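Local coordinates for tyrosine-protein phosphatase non-receptor type 18 (Homo sapiens, PDB 2OC3) that dephosphorylates phosphotyrosine on proteins, including autophosphorylated tyrosine kinases, through its protein tyrosine phosphatase catalytic domain, at residues L122-G127 against L180-Q185; C135-N140 against R147-E152; M197-P200 against V204-S207; L243-Y248 against L269-Q274. All coordinates share one frame; numbering follows the deposited sequence.

In the fold
All four contacts lie within the tyrosine phosphatase catalytic domain, at different depths. Interactions 1 and 4 are buried: interaction 1 lays an indole from helix 116-125 on strand 175-184 of the large mixed sheet, while interaction 4 joins helices 238-254 and 264-272 near the centre of the chain through one methionine. Interactions 2 and 3 are only partly buried and involve mainly loops around the catalytic site. Aromatic packing rules interaction 1, and a methionine methyl meets a cysteine and a threonine in interaction 4; interaction 2 brings in a carboxylate and a water, interaction 3 prolines against an indole. Interactions 2 and 3 touch through Arg-136 and Met-197, and interactions 1 and 2 through Leu-180 and Trp-149.

Interaction 1 (L122-G127 against L180-Q185); sequences LVWEFG and LKVTFQ
One face of the Trp-124 indole is covered by Phe-184, and its edge meets Val-182. Phe-184 CB stands 3.7 Å from the centroid of the six-membered ring, only 3° off the ring normal, a CH-pi contact almost straight over the face. The phenyl ring continues over the five-membered ring, turning its edge to the indole face in an edge-to-face pair with planes 59° apart; Phe-184 CD2 comes within 3.5 Å of Trp-124 NE1. In the plane of the indole, Val-182 O lies 3.5 Å from Trp-124 CZ3, and the same carbon meets Val-182 CG1 at 3.9 Å. On one face of the phenyl ring rests CG of Gln-185. Trp-124 CG is anti to the backbone N (chi1 -166°) and beside the carbonyl carbon, which carries the ring toward strand 175-184.

The contact packs helix 116-125 on this inner strand of the large sheet, just before a Schellman motif at Gly-127 ends the helix. Arg-189 makes a cation-pi contact with the indole and bonds to Trp-124 O. Replacing Trp-124 by an alanine would probably open a gap beneath Phe-184 and deprive Arg-189 of its aromatic partner. With no hydrogen bond between the two segments, cohesion rests on dispersion, on C-H groups facing a pi cloud and probably on the carbonyl oxygen at the indole's C-H edge.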
loop_
_atom_site.group_PDB
_atom_site.type_symbol
_atom_site.label_atom_id
_atom_site.label_comp_id
_atom_site.label_asym_id
_atom_site.label_seq_id
_atom_site.Cartn_x
_atom_site.Cartn_y
_atom_site.Cartn_z
ATOM N N LEU A 122 2.568 -13.065 -4.707
ATOM C CA LEU A 122 3.276 -11.801 -4.476
ATOM C C LEU A 122 3.876 -11.812 -3.071
ATOM O O LEU A 122 5.083 -11.604 -2.909
ATOM C CB LEU A 122 2.329 -10.599 -4.679
ATOM C CG LEU A 122 2.850 -9.183 -4.442
ATOM C CD1 LEU A 122 1.902 -8.186 -5.122
ATOM C CD2 LEU A 122 2.928 -8.830 -2.970
ATOM N N VAL A 123 3.031 -12.076 -2.062
ATOM C CA VAL A 123 3.493 -12.040 -0.681
ATOM C C VAL A 123 4.642 -13.059 -0.492
ATOM O O VAL A 123 5.667 -12.762 0.126
ATOM C CB VAL A 123 2.312 -12.326 0.254
ATOM C CG1 VAL A 123 2.811 -12.606 1.678
ATOM C CG2 VAL A 123 1.321 -11.171 0.201
ATOM N N TRP A 124 4.473 -14.258 -1.038
ATOM C CA TRP A 124 5.494 -15.307 -0.836
ATOM C C TRP A 124 6.797 -14.984 -1.581
ATOM O O TRP A 124 7.910 -15.040 -1.061
ATOM C CB TRP A 124 4.931 -16.627 -1.331
ATOM C CG TRP A 124 5.744 -17.816 -0.871
ATOM C CD1 TRP A 124 6.813 -18.379 -1.514
ATOM C CD2 TRP A 124 5.609 -18.513 0.375
ATOM N NE1 TRP A 124 7.339 -19.391 -0.760
ATOM C CE2 TRP A 124 6.599 -19.528 0.381
ATOM C CE3 TRP A 124 4.735 -18.414 1.454
ATOM C CZ2 TRP A 124 6.763 -20.392 1.456
ATOM C CZ3 TRP A 124 4.896 -19.306 2.509
ATOM C CH2 TRP A 124 5.904 -20.271 2.490
ATOM N N GLU A 125 6.653 -14.655 -2.853
ATOM C CA GLU A 125 7.840 -14.468 -3.713
ATOM C C GLU A 125 8.780 -13.397 -3.170
ATOM O O GLU A 125 10.015 -13.573 -3.193
ATOM C CB GLU A 125 7.429 -14.103 -5.147
ATOM C CG GLU A 125 8.640 -13.809 -6.050
ATOM C CD GLU A 125 8.320 -13.793 -7.539
ATOM O OE1 GLU A 125 7.162 -14.050 -7.939
ATOM O OE2 GLU A 125 9.299 -13.529 -8.291
ATOM N N PHE A 126 8.224 -12.287 -2.686
ATOM C CA PHE A 126 9.023 -11.174 -2.206
ATOM C C PHE A 126 9.302 -11.206 -0.697
ATOM O O PHE A 126 9.931 -10.284 -0.182
ATOM C CB PHE A 126 8.410 -9.846 -2.724
ATOM C CG PHE A 126 8.346 -9.822 -4.226
ATOM C CD1 PHE A 126 9.502 -9.653 -4.949
ATOM C CD2 PHE A 126 7.192 -10.065 -4.906
ATOM C CE1 PHE A 126 9.476 -9.686 -6.332
ATOM C CE2 PHE A 126 7.168 -10.082 -6.275
ATOM C CZ PHE A 126 8.320 -9.907 -6.977
ATOM N N GLY A 127 8.901 -12.294 -0.028
ATOM C CA GLY A 127 9.250 -12.460 1.386
ATOM C C GLY A 127 8.621 -11.486 2.330
ATOM O O GLY A 127 9.170 -11.158 3.393
ATOM N N LEU A 180 -0.890 -14.574 11.004
ATOM C CA LEU A 180 -1.240 -15.613 10.082
ATOM C C LEU A 180 -0.078 -16.579 9.951
ATOM O O LEU A 180 1.082 -16.177 10.055
ATOM C CB LEU A 180 -1.501 -15.017 8.692
ATOM C CG LEU A 180 -2.575 -13.952 8.616
ATOM C CD1 LEU A 180 -2.725 -13.390 7.158
ATOM C CD2 LEU A 180 -3.912 -14.540 9.077
ATOM N N LYS A 181 -0.416 -17.837 9.681
ATOM C CA LYS A 181 0.550 -18.861 9.267
ATOM C C LYS A 181 0.207 -19.135 7.819
ATOM O O LYS A 181 -0.946 -19.469 7.520
ATOM C CB LYS A 181 0.440 -20.160 10.091
ATOM C CG LYS A 181 1.297 -21.298 9.505
ATOM C CD LYS A 181 1.482 -22.470 10.459
ATOM C CE LYS A 181 0.171 -23.036 10.827
ATOM N NZ LYS A 181 0.338 -24.357 11.568
ATOM N N VAL A 182 1.186 -18.981 6.927
ATOM C CA VAL A 182 0.988 -19.176 5.479
ATOM C C VAL A 182 1.887 -20.363 5.096
ATOM O O VAL A 182 3.105 -20.339 5.335
ATOM C CB VAL A 182 1.377 -17.939 4.692
ATOM C CG1 VAL A 182 1.185 -18.203 3.225
ATOM C CG2 VAL A 182 0.585 -16.732 5.202
ATOM N N THR A 183 1.290 -21.411 4.524
ATOM C CA THR A 183 1.987 -22.640 4.167
ATOM C C THR A 183 1.921 -22.846 2.666
ATOM O O THR A 183 0.828 -22.808 2.083
ATOM C CB THR A 183 1.457 -23.852 4.942
ATOM O OG1 THR A 183 1.618 -23.575 6.345
ATOM C CG2 THR A 183 2.207 -25.126 4.549
ATOM N N PHE A 184 3.078 -23.078 2.075
ATOM C CA PHE A 184 3.213 -23.275 0.607
ATOM C C PHE A 184 4.380 -24.231 0.395
ATOM O O PHE A 184 5.491 -23.970 0.893
ATOM C CB PHE A 184 3.514 -21.917 -0.039
ATOM C CG PHE A 184 3.882 -21.981 -1.513
ATOM C CD1 PHE A 184 2.904 -22.223 -2.453
ATOM C CD2 PHE A 184 5.192 -21.841 -1.931
ATOM C CE1 PHE A 184 3.223 -22.265 -3.809
ATOM C CE2 PHE A 184 5.526 -21.897 -3.284
ATOM C CZ PHE A 184 4.530 -22.100 -4.215
ATOM N N GLN A 185 4.167 -25.302 -0.386
ATOM C CA GLN A 185 5.272 -26.212 -0.793
ATOM C C GLN A 185 6.112 -26.641 0.415
ATOM O O GLN A 185 7.340 -26.616 0.387
ATOM C CB GLN A 185 6.172 -25.586 -1.860
ATOM C CG GLN A 185 5.461 -25.420 -3.183
ATOM C CD GLN A 185 6.338 -24.928 -4.324
ATOM O OE1 GLN A 185 7.407 -24.334 -4.121
ATOM N NE2 GLN A 185 5.853 -25.139 -5.545
#

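Interaction 2 (C135-N140 against R147-E152); sequences CREIEN and RYWAQE
Glu-137 reaches across to Arg-147 and Trp-149, joining the E-loop of the phosphatase fold, with its small hairpin of strands 138-139 and 142-143, to the family's Tyr-Trp sequence that follows it. Glu-137 CB points toward the second segment, and CG, anti to the carbonyl carbon (chi1 -76°), continues to the indole, 3.8 Å from Trp-149 CH2. Glu-137 CD then passes Arg-147 CB at 3.8 Å, the two side chains running side by side in the same direction. At the tip the oxygens part company. Glu-137 OE2 lies 3.3 Å from Trp-149 CZ2, oblique to the ring, the carboxylate plane standing 84° from that of the indole. Glu-137 OE1 accepts a hydrogen bond of 2.8 Å from water 1.

That water in turn accepts from Arg-147, so carboxylate and guanidinium communicate through it: Glu-137 OE1 and Arg-147 NE are 4.8 Å apart, too far for a direct salt bridge. Were Glu-137 replaced by an alanine, water 1 would probably lose its carboxylate acceptor and Arg-147 this nearby negative charge. Beyond the contact, Glu-139 on the same hairpin pairs with Arg-239, a probable substrate-binding residue, while Arg-178 makes a cation-pi contact with Trp-149.

The arginine is held from its own side as well. Its CG sits over the centre of the Trp-149 ring, water 1 lies in the guanidinium plane 3.0 Å from NE, and Arg-147 NH1 donates to Trp-149 O at 2.9 Å, in the carbonyl plane, with an N-H...O angle of 156°.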
loop_
_atom_site.group_PDB
_atom_site.type_symbol
_atom_site.label_atom_id
_atom_site.label_comp_id
_atom_site.label_asym_id
_atom_site.label_seq_id
_atom_site.Cartn_x
_atom_site.Cartn_y
_atom_site.Cartn_z
ATOM N N CYS A 135 -8.709 -0.815 3.877
ATOM C CA CYS A 135 -10.112 -0.815 3.500
ATOM C C CYS A 135 -10.774 -1.984 4.214
ATOM O O CYS A 135 -10.128 -2.801 4.856
ATOM C CB CYS A 135 -10.291 -0.921 1.979
ATOM S SG CYS A 135 -9.914 -2.486 1.235
ATOM N N ARG A 136 -12.100 -2.025 4.109
ATOM C CA ARG A 136 -12.877 -3.190 4.559
ATOM C C ARG A 136 -13.243 -4.046 3.355
ATOM O O ARG A 136 -13.244 -3.555 2.230
ATOM C CB ARG A 136 -14.155 -2.740 5.241
ATOM C CG ARG A 136 -13.934 -2.076 6.607
ATOM C CD ARG A 136 -15.187 -1.379 7.085
ATOM N NE ARG A 136 -15.533 -0.223 6.279
ATOM C CZ ARG A 136 -16.751 0.176 5.939
ATOM N NH1 ARG A 136 -17.815 -0.539 6.301
ATOM N NH2 ARG A 136 -16.865 1.263 5.170
ATOM N N GLU A 137 -13.683 -5.280 3.607
ATOM C CA GLU A 137 -14.178 -6.150 2.526
ATOM C C GLU A 137 -15.326 -5.519 1.740
ATOM O O GLU A 137 -15.375 -5.582 0.528
ATOM C CB GLU A 137 -14.639 -7.474 3.098
ATOM C CG GLU A 137 -13.556 -8.397 3.481
ATOM C CD GLU A 137 -14.127 -9.522 4.305
ATOM O OE1 GLU A 137 -14.890 -10.318 3.726
ATOM O OE2 GLU A 137 -13.882 -9.509 5.530
ATOM N N ILE A 138 -16.274 -4.937 2.474
ATOM C CA ILE A 138 -17.458 -4.265 1.918
ATOM C C ILE A 138 -17.520 -2.881 2.519
ATOM O O ILE A 138 -17.356 -2.738 3.738
ATOM C CB ILE A 138 -18.763 -5.012 2.292
ATOM C CG1 ILE A 138 -18.738 -6.418 1.673
ATOM C CG2 ILE A 138 -19.967 -4.249 1.783
ATOM C CD1 ILE A 138 -19.855 -7.332 2.203
ATOM N N GLU A 139 -17.674 -1.875 1.688
ATOM C CA GLU A 139 -17.801 -0.506 2.153
ATOM C C GLU A 139 -19.036 0.107 1.541
ATOM O O GLU A 139 -19.159 0.145 0.314
ATOM C CB GLU A 139 -16.562 0.290 1.777
ATOM C CG GLU A 139 -15.263 -0.225 2.378
ATOM C CD GLU A 139 -14.087 0.676 2.135
ATOM O OE1 GLU A 139 -14.121 1.529 1.193
ATOM O OE2 GLU A 139 -13.093 0.520 2.906
ATOM N N ASN A 140 -19.947 0.556 2.416
ATOM C CA ASN A 140 -21.168 1.237 1.983
ATOM C C ASN A 140 -21.902 0.464 0.890
ATOM O O ASN A 140 -22.313 1.025 -0.134
ATOM C CB ASN A 140 -20.830 2.660 1.552
ATOM C CG ASN A 140 -22.016 3.620 1.646
ATOM O OD1 ASN A 140 -23.006 3.360 2.337
ATOM N ND2 ASN A 140 -21.911 4.739 0.933
ATOM N N ARG A 147 -11.786 -11.396 1.085
ATOM C CA ARG A 147 -11.086 -11.883 2.262
ATOM C C ARG A 147 -10.028 -12.872 1.789
ATOM O O ARG A 147 -10.334 -13.895 1.143
ATOM C CB ARG A 147 -12.044 -12.565 3.234
ATOM C CG ARG A 147 -11.300 -13.237 4.353
ATOM C CD ARG A 147 -12.206 -13.588 5.496
ATOM N NE ARG A 147 -13.220 -14.576 5.135
ATOM C CZ ARG A 147 -13.013 -15.894 5.095
ATOM N NH1 ARG A 147 -11.808 -16.423 5.325
ATOM N NH2 ARG A 147 -14.024 -16.717 4.783
ATOM N N TYR A 148 -8.779 -12.585 2.136
ATOM C CA TYR A 148 -7.650 -13.453 1.837
ATOM C C TYR A 148 -7.005 -14.054 3.056
ATOM O O TYR A 148 -6.044 -14.823 2.928
ATOM C CB TYR A 148 -6.637 -12.677 1.029
ATOM C CG TYR A 148 -6.169 -11.386 1.688
ATOM C CD1 TYR A 148 -5.149 -11.394 2.660
ATOM C CD2 TYR A 148 -6.686 -10.147 1.291
ATOM C CE1 TYR A 148 -4.696 -10.253 3.254
ATOM C CE2 TYR A 148 -6.238 -8.960 1.924
ATOM C CZ TYR A 148 -5.221 -9.024 2.877
ATOM O OH TYR A 148 -4.725 -7.887 3.442
ATOM N N TRP A 149 -7.493 -13.684 4.232
ATOM C CA TRP A 149 -7.027 -14.195 5.530
ATOM C C TRP A 149 -8.019 -15.243 6.034
ATOM O O TRP A 149 -9.179 -15.293 5.605
ATOM C CB TRP A 149 -6.873 -13.046 6.521
ATOM C CG TRP A 149 -8.133 -12.296 6.782
ATOM C CD1 TRP A 149 -9.034 -12.555 7.750
ATOM C CD2 TRP A 149 -8.659 -11.165 6.032
ATOM N NE1 TRP A 149 -10.094 -11.693 7.664
ATOM C CE2 TRP A 149 -9.891 -10.831 6.616
ATOM C CE3 TRP A 149 -8.216 -10.412 4.931
ATOM C CZ2 TRP A 149 -10.656 -9.781 6.182
ATOM C CZ3 TRP A 149 -9.014 -9.375 4.473
ATOM C CH2 TRP A 149 -10.233 -9.085 5.078
ATOM N N ALA A 150 -7.532 -16.078 6.950
ATOM C CA ALA A 150 -8.306 -17.171 7.521
ATOM C C ALA A 150 -9.077 -16.654 8.706
ATOM O O ALA A 150 -8.769 -15.602 9.274
ATOM C CB ALA A 150 -7.388 -18.301 7.943
ATOM N N GLN A 151 -10.129 -17.395 9.039
ATOM C CA GLN A 151 -10.911 -17.113 10.234
ATOM C C GLN A 151 -10.672 -18.194 11.283
ATOM O O GLN A 151 -10.039 -19.214 11.013
ATOM C CB GLN A 151 -12.390 -16.935 9.875
ATOM C CG GLN A 151 -12.569 -15.642 9.060
ATOM C CD GLN A 151 -13.998 -15.321 8.646
ATOM O OE1 GLN A 151 -14.383 -14.149 8.607
ATOM N NE2 GLN A 151 -14.772 -16.345 8.288
ATOM N N GLU A 152 -11.128 -17.924 12.498
ATOM C CA GLU A 152 -10.872 -18.822 13.626
ATOM C C GLU A 152 -11.364 -20.224 13.319
ATOM O O GLU A 152 -12.514 -20.405 12.917
ATOM C CB GLU A 152 -11.542 -18.292 14.901
ATOM C CG GLU A 152 -11.348 -19.179 16.129
HETATM O O HOH W 1 -15.467 -12.560 5.235
#

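Interaction 3 (M197-P200 against V204-S207); sequences MSWP and VPSS
Val-204 O is the polar atom that comes closest across this contact, and it meets carbon: Pro-200 CG lies 3.4 Å away, and no hydrogen bond joins the two segments. The pyrrolidine of Pro-200, whose CB points toward the second segment, thus lies against the peptide group linking Val-204 to Pro-205. Its CD also approaches Pro-205 N at 3.8 Å and Pro-205 CD at 4.1 Å, so the two proline rings meet through their delta carbons.

The aromatic part of the contact is Trp-199. Pro-205 CD sits above one face of the indole, 3.8 Å from the centroid of the six-membered ring and 15° off its normal, a CH-pi contact in which the carbon next to the proline nitrogen, a relatively polarised methylene, faces the pi cloud. Pro-205 CG follows over the same ring system, 4.0 Å from Trp-199 CE3. With chi1 near -160°, CG of Trp-199 lies opposite the backbone N and the ring extends toward Pro-205, while Tyr-196 meets it edge-to-face.

Trp-199 and Pro-200 begin the Trp-Pro-Asp sequence of the WPD loop, the mobile loop that closes over substrate in this family. The next residue, Asp-201, probably binds substrate, and the nearest side-chain atoms of Trp-199 and Arg-239, another probable substrate-binding residue, are about 3 Å apart. The contact draws together the chain before and after Asp-201, between strand 187-196, which leads into the loop, and helix 209-222, which follows, with Phe-287 of helix 282-296 packing on Val-204 and Pro-205.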
loop_
_atom_site.group_PDB
_atom_site.type_symbol
_atom_site.label_atom_id
_atom_site.label_comp_id
_atom_site.label_asym_id
_atom_site.label_seq_id
_atom_site.Cartn_x
_atom_site.Cartn_y
_atom_site.Cartn_z
ATOM N N MET A 197 -9.884 -0.344 10.042
ATOM C CA MET A 197 -11.245 -0.893 10.095
ATOM C C MET A 197 -12.367 0.121 9.903
ATOM O O MET A 197 -13.513 -0.305 9.768
ATOM C CB MET A 197 -11.480 -1.609 11.449
ATOM C CG MET A 197 -10.474 -2.691 11.725
ATOM S SD MET A 197 -10.437 -4.026 10.539
ATOM C CE MET A 197 -11.991 -4.846 10.995
ATOM N N SER A 198 -12.048 1.418 9.857
ATOM C CA SER A 198 -13.058 2.474 9.862
ATOM C C SER A 198 -12.794 3.626 8.907
ATOM O O SER A 198 -13.342 4.705 9.074
ATOM C CB SER A 198 -13.157 3.018 11.275
ATOM O OG SER A 198 -11.907 3.596 11.612
ATOM N N TRP A 199 -11.951 3.440 7.894
ATOM C CA TRP A 199 -11.721 4.520 6.963
ATOM C C TRP A 199 -13.030 4.908 6.269
ATOM O O TRP A 199 -13.702 4.058 5.682
ATOM C CB TRP A 199 -10.648 4.167 5.945
ATOM C CG TRP A 199 -10.039 5.382 5.278
ATOM C CD1 TRP A 199 -10.653 6.265 4.445
ATOM C CD2 TRP A 199 -8.678 5.785 5.360
ATOM N NE1 TRP A 199 -9.747 7.205 3.996
ATOM C CE2 TRP A 199 -8.530 6.933 4.556
ATOM C CE3 TRP A 199 -7.565 5.286 6.050
ATOM C CZ2 TRP A 199 -7.292 7.597 4.426
ATOM C CZ3 TRP A 199 -6.338 5.928 5.913
ATOM C CH2 TRP A 199 -6.218 7.074 5.105
ATOM N N PRO A 200 -13.419 6.193 6.378
ATOM C CA PRO A 200 -14.773 6.547 5.928
ATOM C C PRO A 200 -14.986 6.504 4.450
ATOM O O PRO A 200 -14.080 6.734 3.653
ATOM C CB PRO A 200 -14.960 7.981 6.445
ATOM C CG PRO A 200 -13.589 8.518 6.594
ATOM C CD PRO A 200 -12.735 7.338 7.021
ATOM N N VAL A 204 -11.787 11.503 5.333
ATOM C CA VAL A 204 -10.625 10.853 5.942
ATOM C C VAL A 204 -10.922 10.641 7.428
ATOM O O VAL A 204 -11.895 11.168 7.963
ATOM C CB VAL A 204 -9.362 11.738 5.793
ATOM C CG1 VAL A 204 -9.013 11.911 4.313
ATOM C CG2 VAL A 204 -9.581 13.078 6.484
ATOM N N PRO A 205 -10.097 9.820 8.111
ATOM C CA PRO A 205 -10.276 9.618 9.546
ATOM C C PRO A 205 -10.300 10.907 10.358
ATOM O O PRO A 205 -9.710 11.898 9.925
ATOM C CB PRO A 205 -9.058 8.796 9.910
ATOM C CG PRO A 205 -8.787 7.991 8.696
ATOM C CD PRO A 205 -9.000 8.984 7.589
ATOM N N SER A 206 -10.953 10.837 11.517
ATOM C CA SER A 206 -11.137 11.985 12.407
ATOM C C SER A 206 -9.822 12.581 12.904
ATOM O O SER A 206 -9.747 13.775 13.190
ATOM C CB SER A 206 -12.016 11.596 13.598
ATOM O OG SER A 206 -11.523 10.456 14.282
ATOM N N SER A 207 -8.794 11.745 13.046
ATOM C CA SER A 207 -7.456 12.187 13.434
ATOM C C SER A 207 -6.419 11.186 12.913
ATOM O O SER A 207 -6.791 10.073 12.573
ATOM C CB SER A 207 -7.354 12.312 14.942
ATOM O OG SER A 207 -7.085 11.074 15.559
#

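Interaction 4 (L243-Y248 against L269-Q274); sequences LCTVDY and LKMRKQ
Apolar packing comes first: in the conformer of Met-271 described here, one of two deposited, its methyl CE lies 3.7 Å from Cys-244 CB. The side chain is bent at chi2 and chi3, which brings CE round to the first helix.

A polar atom meets the same methyl. Thr-245 OG1 is 3.3 Å from Met-271 CE and 3.7 Å from SD, a van der Waals contact in this same conformer, so the exact fit is less certain. Its polar need is met within its own helix, by a hydrogen bond with Gly-241 O.

Hydrogen bonds occur within 269-274. Gln-274 NE2 donates to Lys-270 O at 3.0 Å, nearly straight at 172° but from above the carbonyl plane; Lys-273 N reaches the same oxygen from the opposite face. The side chain thereby folds back toward the backbone of Lys-270, while its OE1 bonds to Arg-97 N.

Helix 238-254, which follows the phosphate-binding loop, thus meets helix 264-272. Helix 238-254 also packs against helix 209-222, touching Leu-243 and Val-246, and against helix 282-296, whose Leu-288 packs on Thr-245 and Val-246; on the side of helix 264-272, helix 29-47 touches Leu-269 and Arg-272.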
loop_
_atom_site.group_PDB
_atom_site.type_symbol
_atom_site.label_atom_id
_atom_site.label_comp_id
_atom_site.label_asym_id
_atom_site.label_seq_id
_atom_site.Cartn_x
_atom_site.Cartn_y
_atom_site.Cartn_z
ATOM N N LEU A 243 -0.577 5.789 3.270
ATOM C CA LEU A 243 0.204 4.938 4.160
ATOM C C LEU A 243 1.672 4.880 3.770
ATOM O O LEU A 243 2.555 4.961 4.637
ATOM C CB LEU A 243 -0.336 3.513 4.218
ATOM C CG LEU A 243 -1.615 3.319 5.019
ATOM C CD1 LEU A 243 -2.103 1.911 4.963
ATOM C CD2 LEU A 243 -1.461 3.713 6.505
ATOM N N CYS A 244 1.957 4.708 2.475
ATOM C CA CYS A 244 3.357 4.605 2.032
ATOM C C CYS A 244 4.082 5.908 2.291
ATOM O O CYS A 244 5.268 5.911 2.709
ATOM C CB CYS A 244 3.476 4.240 0.559
ATOM S SG CYS A 244 2.885 2.539 0.190
ATOM N N THR A 245 3.411 7.029 2.080
ATOM C CA THR A 245 4.066 8.322 2.274
ATOM C C THR A 245 4.325 8.574 3.764
ATOM O O THR A 245 5.399 9.082 4.137
ATOM C CB THR A 245 3.233 9.480 1.688
ATOM O OG1 THR A 245 3.033 9.251 0.288
ATOM C CG2 THR A 245 3.956 10.811 1.895
ATOM N N VAL A 246 3.369 8.225 4.625
ATOM C CA VAL A 246 3.557 8.423 6.053
ATOM C C VAL A 246 4.762 7.596 6.525
ATOM O O VAL A 246 5.629 8.065 7.286
ATOM C CB VAL A 246 2.274 8.035 6.826
ATOM C CG1 VAL A 246 2.543 7.934 8.364
ATOM C CG2 VAL A 246 1.144 8.991 6.504
ATOM N N ASP A 247 4.848 6.361 6.063
ATOM C CA ASP A 247 5.962 5.520 6.468
ATOM C C ASP A 247 7.265 6.052 5.925
ATOM O O ASP A 247 8.272 6.030 6.645
ATOM C CB ASP A 247 5.820 4.082 5.980
ATOM C CG ASP A 247 6.988 3.232 6.405
ATOM O OD1 ASP A 247 6.998 2.827 7.588
ATOM O OD2 ASP A 247 7.873 2.966 5.585
ATOM N N TYR A 248 7.302 6.451 4.651
ATOM C CA TYR A 248 8.516 7.037 4.055
ATOM C C TYR A 248 9.017 8.232 4.897
ATOM O O TYR A 248 10.218 8.325 5.256
ATOM C CB TYR A 248 8.205 7.443 2.619
ATOM C CG TYR A 248 9.377 7.963 1.806
ATOM C CD1 TYR A 248 9.989 7.152 0.856
ATOM C CD2 TYR A 248 9.780 9.292 1.909
ATOM C CE1 TYR A 248 11.037 7.635 0.070
ATOM C CE2 TYR A 248 10.827 9.775 1.130
ATOM C CZ TYR A 248 11.443 8.932 0.232
ATOM O OH TYR A 248 12.474 9.382 -0.584
ATOM N N LEU A 269 4.634 13.591 -5.287
ATOM C CA LEU A 269 4.794 13.569 -6.741
ATOM C C LEU A 269 5.611 12.368 -7.167
ATOM O O LEU A 269 5.278 11.677 -8.133
ATOM C CB LEU A 269 5.464 14.843 -7.256
ATOM C CG LEU A 269 5.570 15.002 -8.772
ATOM C CD1 LEU A 269 4.211 14.771 -9.449
ATOM C CD2 LEU A 269 6.141 16.405 -9.058
ATOM N N LYS A 270 6.697 12.109 -6.469
ATOM C CA LYS A 270 7.515 10.921 -6.791
ATOM C C LYS A 270 6.750 9.594 -6.672
ATOM O O LYS A 270 6.913 8.714 -7.497
ATOM C CB LYS A 270 8.802 10.904 -5.950
ATOM C CG LYS A 270 9.838 11.958 -6.300
ATOM C CD LYS A 270 11.227 11.609 -5.729
ATOM N N MET A 271 5.900 9.466 -5.651
ATOM C CA MET A 271 5.034 8.318 -5.441
ATOM C C MET A 271 4.077 8.133 -6.633
ATOM O O MET A 271 3.838 7.021 -7.124
ATOM C CB MET A 271 4.237 8.523 -4.144
ATOM C CG MET A 271 5.097 8.519 -2.840
ATOM S SD MET A 271 4.919 6.998 -1.903
ATOM C CE MET A 271 3.156 6.875 -2.047
ATOM N N ARG A 272 3.513 9.267 -7.070
ATOM C CA ARG A 272 2.583 9.246 -8.227
ATOM C C ARG A 272 3.200 8.720 -9.541
ATOM O O ARG A 272 2.459 8.299 -10.461
ATOM C CB ARG A 272 2.052 10.650 -8.511
ATOM C CG ARG A 272 0.970 11.072 -7.599
ATOM C CD ARG A 272 -0.373 10.623 -8.099
ATOM N NE ARG A 272 -1.439 11.323 -7.391
ATOM C CZ ARG A 272 -2.301 12.172 -7.928
ATOM N NH1 ARG A 272 -2.264 12.524 -9.213
ATOM N NH2 ARG A 272 -3.219 12.677 -7.145
ATOM N N LYS A 273 4.519 8.792 -9.676
ATOM C CA LYS A 273 5.238 8.301 -10.853
ATOM C C LYS A 273 5.551 6.820 -10.730
ATOM O O LYS A 273 6.144 6.265 -11.628
ATOM C CB LYS A 273 6.523 9.096 -11.080
ATOM C CG LYS A 273 6.182 10.554 -11.374
ATOM C CD LYS A 273 7.397 11.421 -11.657
ATOM C CE LYS A 273 6.978 12.880 -11.862
ATOM N NZ LYS A 273 8.183 13.744 -12.045
ATOM N N GLN A 274 5.169 6.192 -9.607
ATOM C CA GLN A 274 5.437 4.775 -9.353
ATOM C C GLN A 274 4.192 3.892 -9.197
ATOM O O GLN A 274 4.148 2.761 -9.650
ATOM C CB GLN A 274 6.308 4.638 -8.106
ATOM C CG GLN A 274 7.691 5.302 -8.317
ATOM C CD GLN A 274 8.489 5.334 -7.033
ATOM O OE1 GLN A 274 9.133 4.362 -6.703
ATOM N NE2 GLN A 274 8.437 6.424 -6.314
#